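Local coordinates for AP endonuclease, family protein 2 (Mycobacterium smegmatis, PDB 5TNV), which binds a magnesium ion within a xylose isomerase-like TIM barrel and may act as an endonuclease, at residues 34-39 and 59-64; 52-57 and 90-95; 65-70 and 312-317. One frame throughout, in Å; residues are numbered along the deposited sequence.

Contact 1 of 3, residues 34-39 and 59-64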
loop_
_atom_site.group_PDB
_atom_site.type_symbol
_atom_site.label_atom_id
_atom_site.label_comp_id
_atom_site.label_asym_id
_atom_site.label_seq_id
_atom_site.Cartn_x
_atom_site.Cartn_y
_atom_site.Cartn_z
ATOM N N LEU A 34 -16.899 -14.333 -0.769
ATOM C CA LEU A 34 -17.958 -13.481 -0.202
ATOM C C LEU A 34 -18.008 -12.139 -0.962
ATOM O O LEU A 34 -19.122 -11.556 -1.040
ATOM C CB LEU A 34 -17.844 -13.343 1.271
ATOM C CG LEU A 34 -16.938 -12.485 1.952
ATOM C CD1 LEU A 34 -17.396 -11.029 1.995
ATOM C CD2 LEU A 34 -16.940 -12.885 3.433
ATOM N N GLY A 35 -16.918 -11.632 -1.522
ATOM C CA GLY A 35 -16.962 -10.383 -2.207
ATOM C C GLY A 35 -17.842 -10.360 -3.419
ATOM O O GLY A 35 -18.225 -9.256 -3.879
ATOM N N PHE A 36 -18.195 -11.514 -3.983
ATOM C CA PHE A 36 -19.162 -11.542 -5.081
ATOM C C PHE A 36 -20.578 -11.305 -4.607
ATOM O O PHE A 36 -21.440 -10.948 -5.422
ATOM C CB PHE A 36 -19.076 -12.868 -5.844
ATOM C CG PHE A 36 -17.812 -12.988 -6.689
ATOM C CD1 PHE A 36 -17.700 -12.357 -7.907
ATOM C CD2 PHE A 36 -16.740 -13.720 -6.260
ATOM C CE1 PHE A 36 -16.533 -12.447 -8.674
ATOM C CE2 PHE A 36 -15.551 -13.817 -6.998
ATOM C CZ PHE A 36 -15.458 -13.181 -8.240
ATOM N N GLY A 37 -20.844 -11.548 -3.343
ATOM C CA GLY A 37 -22.199 -11.452 -2.814
ATOM C C GLY A 37 -23.118 -12.482 -3.456
ATOM O O GLY A 37 -22.704 -13.405 -4.155
ATOM N N ASN A 38 -24.408 -12.305 -3.201
ATOM C CA ASN A 38 -25.399 -13.277 -3.672
ATOM C C ASN A 38 -26.456 -12.723 -4.599
ATOM O O ASN A 38 -27.492 -13.364 -4.812
ATOM C CB ASN A 38 -25.958 -14.077 -2.509
ATOM C CG ASN A 38 -26.764 -13.288 -1.571
ATOM O OD1 ASN A 38 -27.163 -12.150 -1.841
ATOM N ND2 ASN A 38 -27.034 -13.939 -0.439
ATOM N N ARG A 39 -26.172 -11.604 -5.234
ATOM C CA ARG A 39 -27.032 -11.064 -6.279
ATOM C C ARG A 39 -26.462 -11.417 -7.642
ATOM O O ARG A 39 -25.229 -11.354 -7.910
ATOM C CB ARG A 39 -27.217 -9.554 -6.117
ATOM C CG ARG A 39 -27.611 -9.143 -4.717
ATOM C CD ARG A 39 -28.803 -9.909 -4.164
ATOM N NE ARG A 39 -29.956 -9.710 -5.071
ATOM C CZ ARG A 39 -31.081 -10.445 -4.956
ATOM N NH1 ARG A 39 -31.177 -11.330 -3.991
ATOM N NH2 ARG A 39 -32.099 -10.254 -5.779
ATOM N N ARG A 59 -14.263 -17.694 -13.150
ATOM C CA ARG A 59 -13.190 -17.418 -14.127
ATOM C C ARG A 59 -12.333 -16.245 -13.680
ATOM O O ARG A 59 -11.116 -16.255 -13.891
ATOM C CB ARG A 59 -13.821 -17.128 -15.472
ATOM C CG ARG A 59 -12.834 -17.121 -16.637
ATOM C CD ARG A 59 -13.563 -17.004 -17.971
ATOM N NE ARG A 59 -14.443 -18.177 -18.149
ATOM C CZ ARG A 59 -15.527 -18.190 -18.913
ATOM N NH1 ARG A 59 -15.857 -17.147 -19.641
ATOM N NH2 ARG A 59 -16.255 -19.287 -18.987
ATOM N N GLN A 60 -12.949 -15.210 -13.104
ATOM C CA GLN A 60 -12.184 -14.062 -12.647
ATOM C C GLN A 60 -11.162 -14.473 -11.591
ATOM O O GLN A 60 -10.077 -13.873 -11.501
ATOM C CB GLN A 60 -13.113 -12.989 -12.063
ATOM C CG GLN A 60 -14.000 -12.337 -13.114
ATOM C CD GLN A 60 -14.817 -11.246 -12.481
ATOM O OE1 GLN A 60 -14.276 -10.263 -11.960
ATOM N NE2 GLN A 60 -16.115 -11.402 -12.479
ATOM N N VAL A 61 -11.533 -15.422 -10.748
ATOM C CA VAL A 61 -10.676 -15.940 -9.680
ATOM C C VAL A 61 -9.527 -16.744 -10.279
ATOM O O VAL A 61 -8.358 -16.546 -9.933
ATOM C CB VAL A 61 -11.547 -16.750 -8.704
ATOM C CG1 VAL A 61 -10.668 -17.328 -7.624
ATOM C CG2 VAL A 61 -12.646 -15.899 -8.131
ATOM N N ARG A 62 -9.838 -17.672 -11.203
ATOM C CA ARG A 62 -8.777 -18.454 -11.861
ATOM C C ARG A 62 -7.828 -17.562 -12.643
ATOM O O ARG A 62 -6.617 -17.806 -12.637
ATOM C CB ARG A 62 -9.454 -19.471 -12.804
ATOM C CG ARG A 62 -8.448 -20.347 -13.550
ATOM C CD ARG A 62 -7.633 -21.196 -12.577
ATOM N NE ARG A 62 -6.814 -22.141 -13.301
ATOM C CZ ARG A 62 -5.856 -22.802 -12.697
ATOM N NH1 ARG A 62 -5.617 -22.641 -11.395
ATOM N NH2 ARG A 62 -5.121 -23.648 -13.358
ATOM N N GLU A 63 -8.346 -16.539 -13.331
ATOM C CA GLU A 63 -7.501 -15.600 -14.072
ATOM C C GLU A 63 -6.418 -14.952 -13.211
ATOM O O GLU A 63 -5.368 -14.583 -13.743
ATOM C CB GLU A 63 -8.366 -14.468 -14.670
ATOM C CG GLU A 63 -9.138 -14.920 -15.916
ATOM C CD GLU A 63 -10.228 -13.942 -16.325
ATOM O OE1 GLU A 63 -10.589 -13.038 -15.533
ATOM O OE2 GLU A 63 -10.735 -14.097 -17.480
ATOM N N LEU A 64 -6.687 -14.799 -11.945
ATOM C CA LEU A 64 -5.759 -14.175 -10.993
ATOM C C LEU A 64 -4.858 -15.187 -10.300
ATOM O O LEU A 64 -4.071 -14.794 -9.419
ATOM C CB LEU A 64 -6.520 -13.273 -10.030
ATOM C CG LEU A 64 -7.068 -12.012 -10.648
ATOM C CD1 LEU A 64 -8.121 -11.379 -9.755
ATOM C CD2 LEU A 64 -5.959 -11.041 -10.953
#

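Contact 2 of 3, residues 52-57 and 90-95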
loop_
_atom_site.group_PDB
_atom_site.type_symbol
_atom_site.label_atom_id
_atom_site.label_comp_id
_atom_site.label_asym_id
_atom_site.label_seq_id
_atom_site.Cartn_x
_atom_site.Cartn_y
_atom_site.Cartn_z
ATOM N N GLY A 52 -23.594 -20.817 -16.197
ATOM C CA GLY A 52 -22.667 -19.966 -16.928
ATOM C C GLY A 52 -22.373 -18.650 -16.245
ATOM O O GLY A 52 -21.289 -18.068 -16.422
ATOM N N VAL A 53 -23.309 -18.124 -15.472
ATOM C CA VAL A 53 -23.106 -16.941 -14.679
ATOM C C VAL A 53 -22.101 -17.244 -13.561
ATOM O O VAL A 53 -21.148 -16.477 -13.337
ATOM C CB VAL A 53 -24.439 -16.440 -14.151
ATOM C CG1 VAL A 53 -24.277 -15.329 -13.136
ATOM C CG2 VAL A 53 -25.278 -15.883 -15.310
ATOM N N TRP A 54 -22.280 -18.323 -12.848
ATOM C CA TRP A 54 -21.324 -18.771 -11.840
ATOM C C TRP A 54 -19.963 -18.926 -12.484
ATOM O O TRP A 54 -18.939 -18.555 -11.910
ATOM C CB TRP A 54 -21.765 -20.099 -11.273
ATOM C CG TRP A 54 -23.109 -20.135 -10.592
ATOM C CD1 TRP A 54 -23.829 -19.112 -10.096
ATOM C CD2 TRP A 54 -23.881 -21.307 -10.347
ATOM N NE1 TRP A 54 -24.993 -19.557 -9.537
ATOM C CE2 TRP A 54 -25.067 -20.910 -9.684
ATOM C CE3 TRP A 54 -23.729 -22.666 -10.631
ATOM C CZ2 TRP A 54 -26.055 -21.811 -9.292
ATOM C CZ3 TRP A 54 -24.703 -23.549 -10.239
ATOM C CH2 TRP A 54 -25.855 -23.135 -9.589
ATOM N N ALA A 55 -19.920 -19.506 -13.668
ATOM C CA ALA A 55 -18.653 -19.771 -14.350
ATOM C C ALA A 55 -17.872 -18.498 -14.587
ATOM O O ALA A 55 -16.658 -18.478 -14.441
ATOM C CB ALA A 55 -18.886 -20.475 -15.681
ATOM N N LYS A 56 -18.525 -17.419 -14.994
ATOM C CA LYS A 56 -17.819 -16.170 -15.269
ATOM C C LYS A 56 -17.259 -15.551 -13.992
ATOM O O LYS A 56 -16.222 -14.881 -14.043
ATOM C CB LYS A 56 -18.702 -15.229 -16.048
ATOM C CG LYS A 56 -18.883 -15.651 -17.520
ATOM C CD LYS A 56 -19.092 -14.474 -18.481
ATOM C CE LYS A 56 -19.618 -14.912 -19.845
ATOM N NZ LYS A 56 -20.835 -14.158 -20.270
ATOM N N GLN A 57 -17.924 -15.733 -12.860
ATOM C CA GLN A 57 -17.386 -15.248 -11.572
ATOM C C GLN A 57 -16.171 -16.085 -11.192
ATOM O O GLN A 57 -15.106 -15.516 -10.865
ATOM C CB GLN A 57 -18.477 -15.307 -10.499
ATOM C CG GLN A 57 -19.612 -14.371 -10.758
ATOM C CD GLN A 57 -20.736 -14.540 -9.755
ATOM O OE1 GLN A 57 -21.163 -15.667 -9.466
ATOM N NE2 GLN A 57 -21.197 -13.421 -9.196
ATOM N N ARG A 90 -20.720 -28.236 -9.661
ATOM C CA ARG A 90 -19.501 -29.019 -9.657
ATOM C C ARG A 90 -18.839 -28.995 -11.032
ATOM O O ARG A 90 -17.604 -28.906 -11.182
ATOM C CB ARG A 90 -19.748 -30.452 -9.209
ATOM C CG ARG A 90 -18.524 -31.198 -8.714
ATOM C CD ARG A 90 -18.878 -32.615 -8.348
ATOM N NE ARG A 90 -19.998 -32.838 -7.402
ATOM C CZ ARG A 90 -19.855 -32.724 -6.077
ATOM N NH1 ARG A 90 -18.747 -32.320 -5.501
ATOM N NH2 ARG A 90 -20.853 -32.952 -5.272
ATOM N N THR A 91 -19.659 -29.096 -12.103
ATOM C CA THR A 91 -19.161 -29.105 -13.460
ATOM C C THR A 91 -18.469 -27.757 -13.792
ATOM O O THR A 91 -17.368 -27.762 -14.315
ATOM C CB THR A 91 -20.285 -29.360 -14.446
ATOM O OG1 THR A 91 -20.760 -30.685 -14.169
ATOM C CG2 THR A 91 -19.802 -29.342 -15.873
ATOM N N VAL A 92 -19.132 -26.636 -13.472
ATOM C CA VAL A 92 -18.475 -25.353 -13.837
ATOM C C VAL A 92 -17.274 -25.074 -12.967
ATOM O O VAL A 92 -16.294 -24.511 -13.470
ATOM C CB VAL A 92 -19.431 -24.158 -13.903
ATOM C CG1 VAL A 92 -20.477 -24.364 -14.991
ATOM C CG2 VAL A 92 -20.098 -23.855 -12.617
ATOM N N LEU A 93 -17.277 -25.501 -11.706
ATOM C CA LEU A 93 -16.099 -25.364 -10.862
ATOM C C LEU A 93 -14.885 -26.050 -11.502
ATOM O O LEU A 93 -13.815 -25.431 -11.625
ATOM C CB LEU A 93 -16.453 -25.962 -9.493
ATOM C CG LEU A 93 -15.336 -25.912 -8.443
ATOM C CD1 LEU A 93 -15.068 -24.489 -7.989
ATOM C CD2 LEU A 93 -15.698 -26.834 -7.281
ATOM N N ALA A 94 -15.058 -27.284 -11.943
ATOM C CA ALA A 94 -13.995 -28.021 -12.623
ATOM C C ALA A 94 -13.627 -27.386 -13.957
ATOM O O ALA A 94 -12.432 -27.273 -14.269
ATOM C CB ALA A 94 -14.402 -29.491 -12.796
ATOM N N ASP A 95 -14.640 -26.991 -14.740
ATOM C CA ASP A 95 -14.376 -26.413 -16.050
ATOM C C ASP A 95 -13.533 -25.147 -15.948
ATOM O O ASP A 95 -12.729 -24.843 -16.845
ATOM C CB ASP A 95 -15.656 -26.129 -16.764
ATOM C CG ASP A 95 -15.584 -25.897 -18.253
ATOM O OD1 ASP A 95 -14.639 -26.355 -18.950
ATOM O OD2 ASP A 95 -16.507 -25.241 -18.788
#

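Contact 3 of 3, residues 65-70 and 312-317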
loop_
_atom_site.group_PDB
_atom_site.type_symbol
_atom_site.label_atom_id
_atom_site.label_comp_id
_atom_site.label_asym_id
_atom_site.label_seq_id
_atom_site.Cartn_x
_atom_site.Cartn_y
_atom_site.Cartn_z
ATOM N N GLY A 65 -4.912 -16.457 -10.676
ATOM C CA GLY A 65 -3.927 -17.428 -10.319
ATOM C C GLY A 65 -4.339 -18.463 -9.294
ATOM O O GLY A 65 -3.605 -19.408 -8.995
ATOM N N PHE A 66 -5.549 -18.340 -8.731
ATOM C CA PHE A 66 -5.975 -19.309 -7.717
ATOM C C PHE A 66 -6.200 -20.691 -8.304
ATOM O O PHE A 66 -6.638 -20.847 -9.440
ATOM C CB PHE A 66 -7.298 -18.856 -7.094
ATOM C CG PHE A 66 -7.130 -17.713 -6.133
ATOM C CD1 PHE A 66 -6.823 -18.004 -4.798
ATOM C CD2 PHE A 66 -7.265 -16.393 -6.500
ATOM C CE1 PHE A 66 -6.624 -16.987 -3.868
ATOM C CE2 PHE A 66 -7.063 -15.367 -5.580
ATOM C CZ PHE A 66 -6.726 -15.679 -4.294
ATOM N N ASP A 67 -5.912 -21.704 -7.484
ATOM C CA ASP A 67 -6.323 -23.087 -7.672
ATOM C C ASP A 67 -7.533 -23.463 -6.820
ATOM O O ASP A 67 -8.253 -24.395 -7.175
ATOM C CB ASP A 67 -5.173 -24.030 -7.310
ATOM C CG ASP A 67 -3.993 -23.928 -8.227
ATOM O OD1 ASP A 67 -4.160 -23.928 -9.411
ATOM O OD2 ASP A 67 -2.859 -23.914 -7.730
ATOM N N HIS A 68 -7.726 -22.787 -5.691
ATOM C CA HIS A 68 -8.753 -23.123 -4.741
ATOM C C HIS A 68 -9.620 -21.911 -4.417
ATOM O O HIS A 68 -9.142 -20.747 -4.434
ATOM C CB HIS A 68 -8.170 -23.681 -3.438
ATOM C CG HIS A 68 -7.552 -25.014 -3.614
ATOM N ND1 HIS A 68 -6.228 -25.201 -3.901
ATOM C CD2 HIS A 68 -8.166 -26.232 -3.551
ATOM C CE1 HIS A 68 -6.002 -26.498 -4.012
ATOM N NE2 HIS A 68 -7.136 -27.161 -3.818
ATOM N N ILE A 69 -10.877 -22.186 -4.043
ATOM C CA ILE A 69 -11.818 -21.222 -3.526
ATOM C C ILE A 69 -12.426 -21.746 -2.240
ATOM O O ILE A 69 -12.403 -22.956 -1.939
ATOM C CB ILE A 69 -12.933 -20.864 -4.535
ATOM C CG1 ILE A 69 -13.894 -22.033 -4.719
ATOM C CG2 ILE A 69 -12.364 -20.351 -5.825
ATOM C CD1 ILE A 69 -15.228 -21.693 -5.323
ATOM N N ASP A 70 -13.010 -20.813 -1.513
ATOM C CA ASP A 70 -13.915 -21.065 -0.390
ATOM C C ASP A 70 -15.193 -20.341 -0.780
ATOM O O ASP A 70 -15.218 -19.130 -0.860
ATOM C CB ASP A 70 -13.344 -20.588 0.915
ATOM C CG ASP A 70 -14.237 -20.825 2.120
ATOM O OD1 ASP A 70 -15.478 -20.716 2.001
ATOM O OD2 ASP A 70 -13.645 -21.130 3.208
ATOM N N GLU A 312 -2.953 -11.093 -4.797
ATOM C CA GLU A 312 -1.584 -10.763 -4.392
ATOM C C GLU A 312 -1.223 -11.512 -3.126
ATOM O O GLU A 312 -0.076 -12.001 -2.966
ATOM C CB GLU A 312 -1.415 -9.268 -4.217
ATOM C CG GLU A 312 -1.408 -8.493 -5.490
ATOM C CD GLU A 312 -0.956 -7.044 -5.411
ATOM O OE1 GLU A 312 -0.764 -6.544 -4.342
ATOM O OE2 GLU A 312 -0.821 -6.435 -6.503
ATOM N N ASN A 313 -2.150 -11.611 -2.180
ATOM C CA ASN A 313 -1.892 -12.313 -0.934
ATOM C C ASN A 313 -1.593 -13.776 -1.149
ATOM O O ASN A 313 -0.728 -14.347 -0.457
ATOM C CB ASN A 313 -3.068 -12.117 0.031
ATOM C CG ASN A 313 -3.153 -10.699 0.582
ATOM O OD1 ASN A 313 -2.237 -9.883 0.420
ATOM N ND2 ASN A 313 -4.249 -10.419 1.277
ATOM N N ARG A 314 -2.253 -14.423 -2.125
ATOM C CA ARG A 314 -1.954 -15.817 -2.404
ATOM C C ARG A 314 -0.500 -15.967 -2.875
ATOM O O ARG A 314 0.235 -16.841 -2.416
ATOM C CB ARG A 314 -2.906 -16.379 -3.472
ATOM C CG ARG A 314 -2.412 -17.722 -4.007
ATOM C CD ARG A 314 -3.309 -18.301 -5.110
ATOM N NE ARG A 314 -2.585 -19.408 -5.807
ATOM C CZ ARG A 314 -1.651 -19.173 -6.695
ATOM N NH1 ARG A 314 -1.326 -17.989 -7.087
ATOM N NH2 ARG A 314 -1.035 -20.216 -7.202
ATOM N N GLU A 315 -0.084 -15.112 -3.814
ATOM C CA GLU A 315 1.289 -15.182 -4.308
ATOM C C GLU A 315 2.281 -14.957 -3.172
ATOM O O GLU A 315 3.341 -15.586 -3.126
ATOM C CB GLU A 315 1.505 -14.202 -5.446
ATOM C CG GLU A 315 0.789 -14.611 -6.705
ATOM C CD GLU A 315 0.972 -13.683 -7.870
ATOM O OE1 GLU A 315 1.641 -12.673 -7.706
ATOM O OE2 GLU A 315 0.402 -13.979 -8.958
ATOM N N TYR A 316 1.960 -14.029 -2.273
ATOM C CA TYR A 316 2.781 -13.739 -1.107
ATOM C C TYR A 316 2.956 -14.963 -0.230
ATOM O O TYR A 316 4.079 -15.309 0.153
ATOM C CB TYR A 316 2.125 -12.578 -0.354
ATOM C CG TYR A 316 2.794 -12.281 0.971
ATOM C CD1 TYR A 316 3.873 -11.409 1.001
ATOM C CD2 TYR A 316 2.388 -12.825 2.169
ATOM C CE1 TYR A 316 4.534 -11.104 2.163
ATOM C CE2 TYR A 316 3.016 -12.493 3.343
ATOM C CZ TYR A 316 4.096 -11.626 3.342
ATOM O OH TYR A 316 4.705 -11.304 4.534
ATOM N N ILE A 317 1.848 -15.598 0.131
ATOM C CA ILE A 317 1.892 -16.785 0.984
ATOM C C ILE A 317 2.725 -17.871 0.311
ATOM O O ILE A 317 3.537 -18.539 0.960
ATOM C CB ILE A 317 0.469 -17.278 1.334
ATOM C CG1 ILE A 317 -0.298 -16.246 2.155
ATOM C CG2 ILE A 317 0.500 -18.630 2.021
ATOM C CD1 ILE A 317 -1.775 -16.489 2.224
HETATM O O HOH W 1 -5.028 -21.211 -4.827
HETATM O O HOH W 2 -2.210 -22.406 -5.763
#

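Contact 1 of 3, residues 34-39 and 59-64
Phe36 reaches across to Gln60 and Val61 with the outer end of its ring, the one part of 34-39 that touches them. The residue closes a short 3-10 turn, in which Gly37 N bonds back to Leu34 O (2.9 Å). From there CB points at helix 51-63, CG lies anti to the carbonyl carbon (chi1 -72°), and the ring continues towards the helix. The two CE atoms then part company. CE2 meets a methyl group, Val61 CG2, at 3.7 Å, near the plane of the ring. CE1, on the other flank, has the amide nitrogen Gln60 NE2 4.0 Å away, also at the ring's edge; the amide stands almost perpendicular to the ring, the planes 88° apart, so this is van der Waals contact rather than a stack. At the tip, Phe36 CZ shares the methyl Val61 CG2 (3.9 Å). Phe36 CZ also touches the backbone of the preceding helical turn, 3.5 Å from Gln57 O. The extended chain of Gln60 also packs on Arg286 of the second subunit, so the same side chain borders a subunit interface. Phe36 belongs to the loop that leaves barrel strand 29-32, and it lies between the first and last helices of the barrel, touching both: 51-63 supplies Gln60 and Val61, while Leu307 of helix 306-325 touches both Phe36 and Val61.

Contact 2 of 3, residues 52-57 and 90-95
The indole NE1 of Trp54 is hydrogen-bonded to the backbone O of Ile46, in the loop that leads into helix 51-63, which ties down the polar edge of the ring and helps to fix its rotation. The benzene part, on the other side of the indole, is turned to helix 83-95. These are the first two helices on the outside of the TIM barrel, consecutive in the chain around strand 68-70, and they meet here through Trp54, Ala55 and Val92, all apolar where they touch. Val92 makes the contact for helix 83-95. Its CB bond points at helix 51-63, and with chi1 at -63° CG2 falls between the backbone N and the carbonyl carbon, where it approaches Trp54 CE3 at 4.3 Å, close to the plane of the indole; the ring is thus met at its edge and not stacked upon. Val92 also touches Ala51, one turn before Ala55. The small side chain of Ala55 lets the backbones draw near: the CA atoms of Ala55 and Val92 are 5.6 Å apart. Leu93, next along, turns away from 52-57 and packs on Leu58. At the closest approach of the two segments' side chains, Ala55 CB lies 4.1 Å from Val92 CB.

Contact 3 of 3, residues 65-70 and 312-317
With CG opposite the backbone N (chi1 167°) and the chain extended as far as NE, Arg314 stretches from helix 306-325 towards Gly65 and Phe66; chi4 of -78° then swings the guanidinium out of line with the chain. Phe66 holds CG beside its own backbone N, which turns a ring face to the aliphatic part of the arginine. Arg314 CD sits over the ring face, 4.0 Å from the Phe66 centroid and 29° off the normal, a CH-pi contact displaced towards CD1 (3.5 Å from Arg314 CD). Beyond it, Gly65 O lies over the centre of the guanidinium, 3.0 Å from Arg314 CZ. Because the N-H groups point outward in the plane, this oxygen takes no hydrogen bond from them, though the positive group probably polarises the carbonyl. Gly65 ends helix 51-63 in a Schellman motif, at the turn into strand 68-70 of the TIM barrel, so the final helix of the barrel grips the first helix-to-strand turn. Two waters complete the join. Water 2 lies at the guanidinium edge, accepting from Arg314 NH2 (2.9 Å) and donating to Asp67 OD2 (2.6 Å), and so bridges opposite charges too far apart for a salt bridge; Asp67 OD1 forms a salt bridge with Arg62 NH1. Water 1 accepts a bond from Asp67 N (2.8 Å) and a weak one from Arg314 NE. Two residues before and after the arginine, the helix meets other chains: Glu312 forms a salt bridge with Lys275 of the second subunit, and Tyr316 OH bonds to Asp305 of the third.

Overall arrangement
From the N terminus, the chain leaves strand 29-32, and contact 1 closes the loop that follows by bringing residues 34-39 onto the C-terminal part of helix 51-63. Contact 2 starts inside that closure, at 52-57, and ends beyond it at 90-95, so the two cross while sharing one helix. Contact 3 opens after contact 1 has closed and spans almost the whole barrel, from 65-70 to 312-317; it crosses contact 2. Contacts 2 and 3 also touch, through Leu93 CD1 and Ile69 CD1, 3.9 Å apart. Together they tie the loop after the first strand to the first helix, that helix to the second, and the turn before strand 68-70 to the last helix.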